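Local coordinates for uncharacterized protein (Bacteroides ovatus, PDB 4DQA) that is of unknown function but probably binds carbohydrate, pairing a BT_3987-like N-terminal domain with a concanavalin A-like lectin/glucanase domain, at residues 66-71 / 110-115. Sequence-based numbering, arbitrary orientation. Where two conformers were deposited one is given.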
loop_
_atom_site.group_PDB
_atom_site.type_symbol
_atom_site.label_atom_id
_atom_site.label_comp_id
_atom_site.label_asym_id
_atom_site.label_seq_id
_atom_site.Cartn_x
_atom_site.Cartn_y
_atom_site.Cartn_z
ATOM N N TYR A 66 -6.518 -5.469 12.195
ATOM C CA TYR A 66 -6.000 -4.538 13.188
ATOM C C TYR A 66 -4.667 -4.976 13.798
ATOM O O TYR A 66 -4.448 -6.150 14.114
ATOM C CB TYR A 66 -7.021 -4.289 14.306
ATOM C CG TYR A 66 -8.271 -3.615 13.805
ATOM C CD1 TYR A 66 -8.279 -2.260 13.465
ATOM C CD2 TYR A 66 -9.444 -4.331 13.648
ATOM C CE1 TYR A 66 -9.421 -1.654 13.000
ATOM C CE2 TYR A 66 -10.587 -3.734 13.179
ATOM C CZ TYR A 66 -10.575 -2.395 12.859
ATOM O OH TYR A 66 -11.725 -1.801 12.396
ATOM N N GLU A 67 -3.780 -3.995 13.947
ATOM C CA GLU A 67 -2.494 -4.168 14.605
ATOM C C GLU A 67 -2.560 -3.643 16.036
ATOM O O GLU A 67 -3.067 -2.566 16.268
ATOM C CB GLU A 67 -1.431 -3.374 13.841
ATOM C CG GLU A 67 -0.877 -4.074 12.615
ATOM C CD GLU A 67 0.492 -4.650 12.883
ATOM O OE1 GLU A 67 0.573 -5.631 13.648
ATOM O OE2 GLU A 67 1.484 -4.106 12.354
HETATM N N MSE A 68 -2.032 -4.399 16.980
HETATM C CA MSE A 68 -1.978 -3.987 18.351
HETATM C C MSE A 68 -0.975 -2.856 18.555
HETATM O O MSE A 68 0.122 -2.881 18.020
HETATM C CB MSE A 68 -1.565 -5.222 19.140
HETATM C CG MSE A 68 -1.348 -4.987 20.560
HETATM SE SE MSE A 68 -2.904 -5.498 21.561
HETATM C CE MSE A 68 -2.127 -5.082 23.154
ATOM N N LEU A 69 -1.362 -1.842 19.308
ATOM C CA LEU A 69 -0.431 -0.792 19.691
ATOM C C LEU A 69 0.514 -1.361 20.744
ATOM O O LEU A 69 0.154 -2.298 21.445
ATOM C CB LEU A 69 -1.190 0.384 20.296
ATOM C CG LEU A 69 -1.979 1.273 19.345
ATOM C CD1 LEU A 69 -2.766 2.295 20.124
ATOM C CD2 LEU A 69 -1.034 1.954 18.400
ATOM N N ASP A 70 1.709 -0.782 20.848
ATOM C CA ASP A 70 2.659 -1.150 21.901
ATOM C C ASP A 70 2.276 -0.554 23.249
ATOM O O ASP A 70 1.989 0.626 23.353
ATOM C CB ASP A 70 4.074 -0.691 21.524
ATOM C CG ASP A 70 4.687 -1.533 20.429
ATOM O OD1 ASP A 70 4.257 -2.700 20.257
ATOM O OD2 ASP A 70 5.606 -1.025 19.747
ATOM N N VAL A 71 2.306 -1.378 24.283
ATOM C CA VAL A 71 1.942 -0.979 25.628
ATOM C C VAL A 71 2.839 0.144 26.118
ATOM O O VAL A 71 2.441 0.920 26.986
ATOM C CB VAL A 71 2.075 -2.169 26.594
ATOM C CG1 VAL A 71 1.762 -1.756 28.027
ATOM C CG2 VAL A 71 1.164 -3.295 26.144
ATOM N N VAL A 110 -5.283 -0.982 17.084
ATOM C CA VAL A 110 -6.254 -1.133 18.152
ATOM C C VAL A 110 -5.550 -1.181 19.491
ATOM O O VAL A 110 -4.441 -1.709 19.628
ATOM C CB VAL A 110 -7.117 -2.398 17.937
ATOM C CG1 VAL A 110 -6.233 -3.638 17.856
ATOM C CG2 VAL A 110 -8.187 -2.551 19.028
ATOM N N LEU A 111 -6.218 -0.620 20.482
ATOM C CA LEU A 111 -5.812 -0.745 21.869
ATOM C C LEU A 111 -6.994 -1.360 22.612
ATOM O O LEU A 111 -8.026 -0.707 22.781
ATOM C CB LEU A 111 -5.474 0.631 22.459
ATOM C CG LEU A 111 -5.125 0.615 23.948
ATOM C CD1 LEU A 111 -3.861 -0.161 24.174
ATOM C CD2 LEU A 111 -4.976 2.038 24.483
ATOM N N PRO A 112 -6.861 -2.614 23.053
ATOM C CA PRO A 112 -7.934 -3.260 23.799
ATOM C C PRO A 112 -7.676 -3.101 25.278
ATOM O O PRO A 112 -6.591 -3.455 25.728
ATOM C CB PRO A 112 -7.821 -4.725 23.377
ATOM C CG PRO A 112 -6.355 -4.920 23.099
ATOM C CD PRO A 112 -5.819 -3.571 22.642
HETATM N N MSE A 113 -8.626 -2.518 26.002
HETATM C CA MSE A 113 -8.479 -2.330 27.440
HETATM C C MSE A 113 -9.401 -3.270 28.206
HETATM O O MSE A 113 -10.584 -3.354 27.921
HETATM C CB MSE A 113 -8.841 -0.902 27.814
HETATM C CG MSE A 113 -8.030 0.184 27.128
HETATM SE SE MSE A 113 -6.158 0.115 27.667
HETATM C CE MSE A 113 -6.332 -0.098 29.530
ATOM N N ARG A 114 -8.846 -3.953 29.194
ATOM C CA ARG A 114 -9.597 -4.841 30.046
ATOM C C ARG A 114 -9.940 -4.154 31.334
ATOM O O ARG A 114 -9.132 -3.404 31.868
ATOM C CB ARG A 114 -8.760 -6.078 30.364
ATOM C CG ARG A 114 -9.495 -7.111 31.181
ATOM C CD ARG A 114 -8.719 -8.396 31.230
ATOM N NE ARG A 114 -8.730 -9.145 29.972
ATOM C CZ ARG A 114 -9.625 -10.082 29.660
ATOM N NH1 ARG A 114 -10.622 -10.358 30.500
ATOM N NH2 ARG A 114 -9.523 -10.750 28.510
ATOM N N VAL A 115 -11.144 -4.413 31.838
ATOM C CA VAL A 115 -11.511 -3.972 33.179
ATOM C C VAL A 115 -11.511 -5.169 34.129
ATOM O O VAL A 115 -11.865 -6.304 33.753
ATOM C CB VAL A 115 -12.874 -3.208 33.206
ATOM C CG1 VAL A 115 -14.022 -4.115 32.765
ATOM C CG2 VAL A 115 -13.156 -2.625 34.591
#
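Tyr66 sets its CB against the CG1 methyl of Val110 at 3.7 Å, while its ring, turned obliquely to Val110 CB, goes on to meet the ring of Phe132 on strand 128-135. Glu67 contributes through its backbone: its O accepts a somewhat bent hydrogen bond (149° at the hydrogen) from Val110 N, 2.8 Å from Glu67 O, and its side chain leaves the backbone away from segment 110-115. Met68, a selenomethionine, is the bridge residue, facing Val110 in parallel register with their CA atoms 5.1 Å apart. Strand 67-68 is thus a short parallel partner to the early part of strand 107-117, on the flank that strand 43-49 takes up further along, in the mixed sheet of the N-terminal domain, a member of the E-set clan of beta-sandwich folds. On the face shared by Met68 and Val110, helix 52-62 packs through Val55, which touches both of them and Pro112. Extended at chi1 (175°) and bent at chi2, the Met68 chain crosses the proline ring at about a right angle, SE lying 3.7 Å from Pro112 CD. Val110 O receives two donors: Leu69 N, 3.1 Å from Val110 O, and, more weakly, the CA-H of Met68, with Met68 CA 3.6 Å from Val110 O. The buried side chain of Leu69 leaves the backbone toward segment 110-115, where its CD1 meets Leu111 CB at 3.9 Å, and it also reaches Phe133 and Leu103.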